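Local atomic coordinates of immunomodulatory active chitinase (Trichuris suis, PDB entry 6G9C), a protein that probably binds and hydrolyses chitin, as a secreted glycosyl hydrolase family 18 chitinase of a parasitic whipworm, and has immunomodulatory activity. Residues A[244-247]-A[248-251]; A[344-347]-A[348-351]; A[372-376]-A[377-381]. All coordinates share one frame; numbering follows the deposited sequence.

Interaction 1 (A[244-247]-A[248-251])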
loop_
_atom_site.group_PDB
_atom_site.type_symbol
_atom_site.label_atom_id
_atom_site.label_comp_id
_atom_site.label_asym_id
_atom_site.label_seq_id
_atom_site.Cartn_x
_atom_site.Cartn_y
_atom_site.Cartn_z
ATOM N N SER A 244 -4.226 -47.436 -18.769
ATOM C CA SER A 244 -3.515 -46.618 -19.751
ATOM C C SER A 244 -4.158 -45.250 -19.939
ATOM O O SER A 244 -3.462 -44.280 -20.251
ATOM C CB SER A 244 -3.443 -47.349 -21.089
ATOM O OG SER A 244 -4.722 -47.827 -21.455
ATOM N N GLU A 245 -5.475 -45.151 -19.750
ATOM C CA GLU A 245 -6.158 -43.878 -19.938
ATOM C C GLU A 245 -5.656 -42.799 -18.983
ATOM O O GLU A 245 -5.844 -41.610 -19.258
ATOM C CB GLU A 245 -7.670 -44.064 -19.767
ATOM C CG GLU A 245 -8.077 -44.531 -18.376
ATOM C CD GLU A 245 -8.680 -45.926 -18.377
ATOM O OE1 GLU A 245 -9.635 -46.162 -17.604
ATOM O OE2 GLU A 245 -8.188 -46.788 -19.140
ATOM N N PHE A 246 -5.016 -43.177 -17.878
ATOM C CA PHE A 246 -4.610 -42.221 -16.854
ATOM C C PHE A 246 -3.100 -42.053 -16.745
ATOM O O PHE A 246 -2.632 -41.424 -15.787
ATOM C CB PHE A 246 -5.176 -42.631 -15.492
ATOM C CG PHE A 246 -6.663 -42.515 -15.401
ATOM C CD1 PHE A 246 -7.314 -41.402 -15.905
ATOM C CD2 PHE A 246 -7.414 -43.521 -14.819
ATOM C CE1 PHE A 246 -8.688 -41.290 -15.825
ATOM C CE2 PHE A 246 -8.788 -43.420 -14.739
ATOM C CZ PHE A 246 -9.428 -42.306 -15.244
ATOM N N LYS A 247 -2.331 -42.587 -17.702
ATOM C CA LYS A 247 -0.872 -42.569 -17.594
ATOM C C LYS A 247 -0.311 -41.150 -17.500
ATOM O O LYS A 247 0.743 -40.945 -16.886
ATOM C CB LYS A 247 -0.244 -43.301 -18.782
ATOM C CG LYS A 247 -0.404 -44.817 -18.743
ATOM C CD LYS A 247 0.320 -45.437 -17.549
ATOM C CE LYS A 247 -0.153 -46.869 -17.296
ATOM N NZ LYS A 247 0.357 -47.435 -16.008
ATOM N N MET A 248 -0.987 -40.164 -18.096
ATOM C CA MET A 248 -0.548 -38.772 -18.056
ATOM C C MET A 248 -1.173 -37.985 -16.915
ATOM O O MET A 248 -0.802 -36.823 -16.699
ATOM C CB MET A 248 -0.883 -38.066 -19.375
ATOM C CG MET A 248 -0.518 -38.844 -20.619
ATOM S SD MET A 248 1.052 -38.299 -21.307
ATOM C CE MET A 248 0.747 -36.572 -21.659
ATOM N N TRP A 249 -2.111 -38.580 -16.184
ATOM C CA TRP A 249 -2.885 -37.836 -15.191
ATOM C C TRP A 249 -2.117 -37.784 -13.869
ATOM O O TRP A 249 -2.500 -38.371 -12.857
ATOM C CB TRP A 249 -4.266 -38.459 -15.032
ATOM C CG TRP A 249 -5.192 -38.154 -16.192
ATOM C CD1 TRP A 249 -4.847 -38.039 -17.509
ATOM C CD2 TRP A 249 -6.601 -37.916 -16.126
ATOM N NE1 TRP A 249 -5.956 -37.747 -18.269
ATOM C CE2 TRP A 249 -7.045 -37.663 -17.443
ATOM C CE3 TRP A 249 -7.533 -37.890 -15.082
ATOM C CZ2 TRP A 249 -8.379 -37.392 -17.741
ATOM C CZ3 TRP A 249 -8.856 -37.620 -15.380
ATOM C CH2 TRP A 249 -9.268 -37.375 -16.702
ATOM N N ASN A 250 -1.020 -37.036 -13.895
ATOM C CA ASN A 250 -0.180 -36.853 -12.720
ATOM C C ASN A 250 0.681 -35.616 -12.946
ATOM O O ASN A 250 0.734 -35.069 -14.049
ATOM C CB ASN A 250 0.673 -38.103 -12.441
ATOM C CG ASN A 250 1.459 -38.559 -13.653
ATOM O OD1 ASN A 250 2.483 -37.963 -14.003
ATOM N ND2 ASN A 250 0.987 -39.627 -14.308
ATOM N N VAL A 251 1.350 -35.181 -11.877
ATOM C CA VAL A 251 2.109 -33.932 -11.918
ATOM C C VAL A 251 3.244 -34.036 -12.926
ATOM O O VAL A 251 3.458 -33.134 -13.746
ATOM C CB VAL A 251 2.639 -33.578 -10.517
ATOM C CG1 VAL A 251 3.649 -32.438 -10.610
ATOM C CG2 VAL A 251 1.490 -33.220 -9.578
HETATM O O HOH W 1 -3.419 -40.174 -19.634
HETATM O O HOH W 2 -0.908 -41.327 -13.476
#
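W249 N donates to F246 O at 2.9 Å, closing a type I beta turn across F246-K247-M248-W249. One residue on, the side-chain amide of N250 reaches back over this turn, and its ND2 gives a rather bent hydrogen bond (N-H...O 131°) to K247 O at 2.9 Å. With CG lodged between the backbone N and the carbonyl carbon (chi1 52°), the same amide turns its OD1 to Q253 N, capping helix 251-261, for which N250 is the N-cap, while its nitrogen holds the turn before it. Two waters tie the loop further: one bridges E245 O and M248 N, and the other accepts from N250 ND2 at 2.7 Å and lies 2.9 Å from F246 O, to which it probably donates. The turn leads into helix 251-261 of the family 18 TIM barrel, in the long excursion after strand 214-218. The rings of F246 and W249 meet with planes inclined by 55°, F246 CD1 lying over one face of the indole, 3.6 Å from W249 CD2. E245 CG lies 3.7 Å above the plane of the F246 ring, over its centre, and H223 meets F246 edge-to-face. K247 NZ turns away to D242 O.

Interaction 2 (A[344-347]-A[348-351])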
loop_
_atom_site.group_PDB
_atom_site.type_symbol
_atom_site.label_atom_id
_atom_site.label_comp_id
_atom_site.label_asym_id
_atom_site.label_seq_id
_atom_site.Cartn_x
_atom_site.Cartn_y
_atom_site.Cartn_z
ATOM N N TYR A 344 -5.196 -37.209 -0.140
ATOM C CA TYR A 344 -4.892 -35.842 0.260
ATOM C C TYR A 344 -3.401 -35.600 0.076
ATOM O O TYR A 344 -2.682 -36.447 -0.452
ATOM C CB TYR A 344 -5.337 -35.563 1.710
ATOM C CG TYR A 344 -4.573 -36.304 2.791
ATOM C CD1 TYR A 344 -4.762 -37.671 3.003
ATOM C CD2 TYR A 344 -3.686 -35.625 3.631
ATOM C CE1 TYR A 344 -4.076 -38.343 4.007
ATOM C CE2 TYR A 344 -2.992 -36.293 4.641
ATOM C CZ TYR A 344 -3.182 -37.651 4.815
ATOM O OH TYR A 344 -2.502 -38.311 5.823
ATOM N N ASP A 345 -2.951 -34.411 0.479
ATOM C CA ASP A 345 -1.532 -34.075 0.453
ATOM C C ASP A 345 -1.081 -33.602 1.829
ATOM O O ASP A 345 -1.848 -32.995 2.584
ATOM C CB ASP A 345 -1.235 -33.007 -0.619
ATOM C CG ASP A 345 -1.019 -33.628 -1.995
ATOM O OD1 ASP A 345 -2.025 -33.873 -2.699
ATOM O OD2 ASP A 345 0.151 -33.902 -2.349
ATOM N N ASP A 346 0.169 -33.904 2.164
ATOM C CA ASP A 346 0.660 -33.600 3.499
ATOM C C ASP A 346 2.110 -33.143 3.390
ATOM O O ASP A 346 2.613 -32.873 2.293
ATOM C CB ASP A 346 0.453 -34.809 4.427
ATOM C CG ASP A 346 1.368 -36.004 4.101
ATOM O OD1 ASP A 346 2.099 -35.986 3.084
ATOM O OD2 ASP A 346 1.351 -36.981 4.895
ATOM N N VAL A 347 2.793 -33.062 4.536
ATOM C CA VAL A 347 4.162 -32.550 4.522
ATOM C C VAL A 347 5.059 -33.444 3.675
ATOM O O VAL A 347 5.883 -32.957 2.892
ATOM C CB VAL A 347 4.716 -32.388 5.949
ATOM C CG1 VAL A 347 6.179 -32.029 5.869
ATOM C CG2 VAL A 347 3.960 -31.293 6.696
ATOM N N GLU A 348 4.909 -34.762 3.800
ATOM C CA GLU A 348 5.752 -35.657 3.011
ATOM C C GLU A 348 5.462 -35.532 1.515
ATOM O O GLU A 348 6.393 -35.530 0.700
ATOM C CB GLU A 348 5.579 -37.107 3.468
ATOM C CG GLU A 348 5.988 -37.376 4.925
ATOM C CD GLU A 348 7.493 -37.349 5.155
ATOM O OE1 GLU A 348 8.246 -36.933 4.245
ATOM O OE2 GLU A 348 7.935 -37.757 6.253
ATOM N N SER A 349 4.186 -35.452 1.124
ATOM C CA SER A 349 3.893 -35.354 -0.306
ATOM C C SER A 349 4.323 -33.999 -0.850
ATOM O O SER A 349 4.843 -33.909 -1.970
ATOM C CB SER A 349 2.404 -35.612 -0.586
ATOM O OG SER A 349 1.567 -34.556 -0.144
ATOM N N MET A 350 4.140 -32.937 -0.063
ATOM C CA MET A 350 4.598 -31.614 -0.490
ATOM C C MET A 350 6.113 -31.574 -0.604
ATOM O O MET A 350 6.659 -30.961 -1.532
ATOM C CB MET A 350 4.123 -30.543 0.490
ATOM C CG MET A 350 2.628 -30.386 0.551
ATOM S SD MET A 350 2.016 -29.441 -0.842
ATOM C CE MET A 350 1.439 -27.994 0.029
ATOM N N LYS A 351 6.807 -32.222 0.340
ATOM C CA LYS A 351 8.262 -32.285 0.300
ATOM C C LYS A 351 8.738 -32.939 -0.983
ATOM O O LYS A 351 9.667 -32.452 -1.642
ATOM C CB LYS A 351 8.790 -33.078 1.507
ATOM C CG LYS A 351 9.511 -32.281 2.539
ATOM C CD LYS A 351 9.835 -33.151 3.774
ATOM C CE LYS A 351 10.604 -34.419 3.414
ATOM N NZ LYS A 351 10.930 -35.248 4.625
#
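D346 and S349 face each other across the first turn of helix 347-360 and exchange hydrogen bonds in both directions, a capping box. The carboxylate of D346, the N-cap residue, swings over the helix start, and its OD1 accepts from S349 N at 2.9 Å, met nearly along the C-O bond by an almost straight N-H (164°). In return S349 OG receives D346 N at 2.8 Å. Both side chains have their first torsion near +70°, which folds D346 CG and S349 OG back against their own backbones and toward each other's amide.

The serine hydroxyl is gripped a second time, because its proton goes to D345 OD2 at 2.7 Å. It approaches that oxygen on the anti side, 32° out of the carboxylate plane, so its proton and its acceptor role are both used and its rotation is fixed. Two acidic groups gather at the amino end of the helix, where the helix dipole would be expected to favour their negative charge. Each also has a basic partner: D345 OD2 pairs with K353 and D346 OD2 with R324.

The helix, in the chain between strand 340-343 and strand 364-368 of the family 18 TIM barrel, continues with M350 N to D346 O and K351 N to V347 O. K351 NZ comes back to E348 OE1 in a 3.2 Å salt bridge. M350 packs against L272 and T274 of strand 268-281, V347 lies on H383 and L390, and D346 and S349 rest on P333 of strand 332-337, with R324 and W326 of strand 323-327 alongside E348.

Interaction 3 (A[372-376]-A[377-381]). With EDO (1,2-ethanediol), chain C.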
loop_
_atom_site.group_PDB
_atom_site.type_symbol
_atom_site.label_atom_id
_atom_site.label_comp_id
_atom_site.label_asym_id
_atom_site.label_seq_id
_atom_site.Cartn_x
_atom_site.Cartn_y
_atom_site.Cartn_z
ATOM N N TYR A 372 -6.861 -23.912 3.453
ATOM C CA TYR A 372 -6.987 -25.338 3.746
ATOM C C TYR A 372 -5.830 -25.889 4.568
ATOM O O TYR A 372 -5.942 -26.993 5.113
ATOM C CB TYR A 372 -7.086 -26.142 2.455
ATOM C CG TYR A 372 -8.327 -25.921 1.632
ATOM C CD1 TYR A 372 -9.556 -25.621 2.218
ATOM C CD2 TYR A 372 -8.267 -26.034 0.248
ATOM C CE1 TYR A 372 -10.706 -25.447 1.418
ATOM C CE2 TYR A 372 -9.379 -25.855 -0.538
ATOM C CZ TYR A 372 -10.594 -25.573 0.043
ATOM O OH TYR A 372 -11.683 -25.409 -0.793
ATOM N N ASP A 373 -4.722 -25.156 4.652
ATOM C CA ASP A 373 -3.603 -25.538 5.494
ATOM C C ASP A 373 -3.983 -25.333 6.961
ATOM O O ASP A 373 -4.984 -24.688 7.292
ATOM C CB ASP A 373 -2.383 -24.694 5.127
ATOM C CG ASP A 373 -1.051 -25.322 5.513
ATOM O OD1 ASP A 373 -0.985 -26.370 6.198
ATOM O OD2 ASP A 373 -0.027 -24.716 5.120
ATOM N N ASP A 374 -3.159 -25.868 7.852
ATOM C CA ASP A 374 -3.305 -25.593 9.288
ATOM C C ASP A 374 -2.754 -24.191 9.555
ATOM O O ASP A 374 -1.655 -24.006 10.073
ATOM C CB ASP A 374 -2.587 -26.666 10.105
ATOM C CG ASP A 374 -2.994 -26.682 11.593
ATOM O OD1 ASP A 374 -4.094 -26.201 11.955
ATOM O OD2 ASP A 374 -2.200 -27.209 12.409
ATOM N N PHE A 375 -3.529 -23.179 9.147
ATOM C CA PHE A 375 -2.992 -21.818 9.143
ATOM C C PHE A 375 -2.911 -21.198 10.534
ATOM O O PHE A 375 -2.157 -20.236 10.722
ATOM C CB PHE A 375 -3.805 -20.910 8.205
ATOM C CG PHE A 375 -5.263 -20.828 8.541
ATOM C CD1 PHE A 375 -6.158 -21.740 7.999
ATOM C CD2 PHE A 375 -5.742 -19.829 9.382
ATOM C CE1 PHE A 375 -7.507 -21.673 8.295
ATOM C CE2 PHE A 375 -7.094 -19.750 9.687
ATOM C CZ PHE A 375 -7.979 -20.679 9.137
ATOM N N LEU A 376 -3.652 -21.718 11.514
ATOM C CA LEU A 376 -3.462 -21.285 12.895
ATOM C C LEU A 376 -2.502 -22.177 13.661
ATOM O O LEU A 376 -2.157 -21.851 14.801
ATOM C CB LEU A 376 -4.796 -21.246 13.655
ATOM C CG LEU A 376 -5.937 -20.375 13.115
ATOM C CD1 LEU A 376 -7.130 -20.449 14.073
ATOM C CD2 LEU A 376 -5.504 -18.925 12.879
ATOM N N GLY A 377 -2.063 -23.287 13.071
ATOM C CA GLY A 377 -1.321 -24.280 13.833
ATOM C C GLY A 377 -2.098 -24.918 14.966
ATOM O O GLY A 377 -1.492 -25.407 15.925
ATOM N N SER A 378 -3.431 -24.932 14.888
ATOM C CA SER A 378 -4.267 -25.364 16.008
ATOM C C SER A 378 -4.871 -26.751 15.829
ATOM O O SER A 378 -5.425 -27.295 16.796
ATOM C CB SER A 378 -5.407 -24.361 16.235
ATOM O OG SER A 378 -6.356 -24.443 15.174
ATOM N N PHE A 379 -4.799 -27.329 14.629
ATOM C CA PHE A 379 -5.417 -28.622 14.369
ATOM C C PHE A 379 -4.437 -29.787 14.378
ATOM O O PHE A 379 -4.832 -30.897 14.737
ATOM C CB PHE A 379 -6.137 -28.604 13.017
ATOM C CG PHE A 379 -7.424 -27.826 13.017
ATOM C CD1 PHE A 379 -8.612 -28.428 13.419
ATOM C CD2 PHE A 379 -7.452 -26.499 12.598
ATOM C CE1 PHE A 379 -9.807 -27.721 13.411
ATOM C CE2 PHE A 379 -8.646 -25.784 12.576
ATOM C CZ PHE A 379 -9.825 -26.395 12.991
ATOM N N CYS A 380 -3.185 -29.584 13.969
ATOM C CA CYS A 380 -2.230 -30.680 13.859
ATOM C C CYS A 380 -1.281 -30.707 15.054
ATOM O O CYS A 380 -0.893 -29.663 15.589
ATOM C CB CYS A 380 -1.416 -30.568 12.568
ATOM S SG CYS A 380 -2.385 -30.288 11.049
ATOM N N THR A 381 -0.881 -31.914 15.456
ATOM C CA THR A 381 0.054 -32.053 16.573
ATOM C C THR A 381 1.468 -32.425 16.146
ATOM O O THR A 381 2.418 -32.096 16.858
ATOM C CB THR A 381 -0.447 -33.098 17.572
ATOM O OG1 THR A 381 -0.239 -34.415 17.042
ATOM C CG2 THR A 381 -1.924 -32.894 17.867
HETATM C C1 EDO C . -11.231 -27.548 -3.634
HETATM O O1 EDO C . -11.381 -26.154 -3.359
HETATM C C2 EDO C . -12.381 -28.231 -2.913
HETATM O O2 EDO C . -13.647 -27.832 -3.455
HETATM O O HOH W 3 -5.341 -23.947 12.132
#
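The backbone makes a type I beta turn from D374 to G377, closed by G377 N donating to D374 O at 3.1 Å, and G377 itself takes a left-handed conformation (phi 63°) that favours glycine. The turn lies in the loop after strand 364-368, the last strand of the family 18 TIM barrel, and D374 is also the centre of an inverse gamma turn. With CG extended away from its own backbone N (chi1 -164°), the carboxylate of D374 is directed at the amides of S378 to C380.

Its two oxygens divide the work. OD1 takes F379 N at 3.0 Å on its syn side, close to the carboxylate plane, and has a weak, strongly bent bond from S378 N. OD2 accepts C380 N at 3.0 Å from well above the plane, 50° out of it. F379 N and C380 N are thus held firmly, and S378 N only weakly, by one buried carboxylate, an arrangement expected to stabilise its negative charge. A water adds to the grip: it donates to D374 OD1 at 2.6 Å, accepts from L376 N and is hydrogen-bonded to S378 OG.

Around this core, D374 OD1 lies at the edge of the F379 ring, near its plane, and that ring also meets Y312 and, edge-to-face, Y302. C380 is linked by a disulfide to C315 of helix 311-319. D373 accepts from L390 N through OD1 and from I391 N through OD2. Y372 OH, one residue earlier, shares a 2.7 Å hydrogen bond with O1 of a 1,2-ethanediol, probably from the crystallisation liquor, which also bonds W368 NE1.

In the fold
The three contacts follow one another along the chain without overlapping. Interactions 1 and 2 both lie at helix starts, of 251-261 and 347-360, with centres about 20 Å apart and nearest atoms about 7 Å apart. Interaction 3 comes after strand 364-368; its centre is about 14 Å from that of interaction 2 and about 31 Å from that of interaction 1. S234 lies beside both V251 and D345, while L390 is shared between interactions 2 and 3, meeting V347, M350 and D373. All three lie between strand 214-218 and helix 392-398: the first two fix helix starts by N-caps, and the third is tied by its disulfide to helix 311-319.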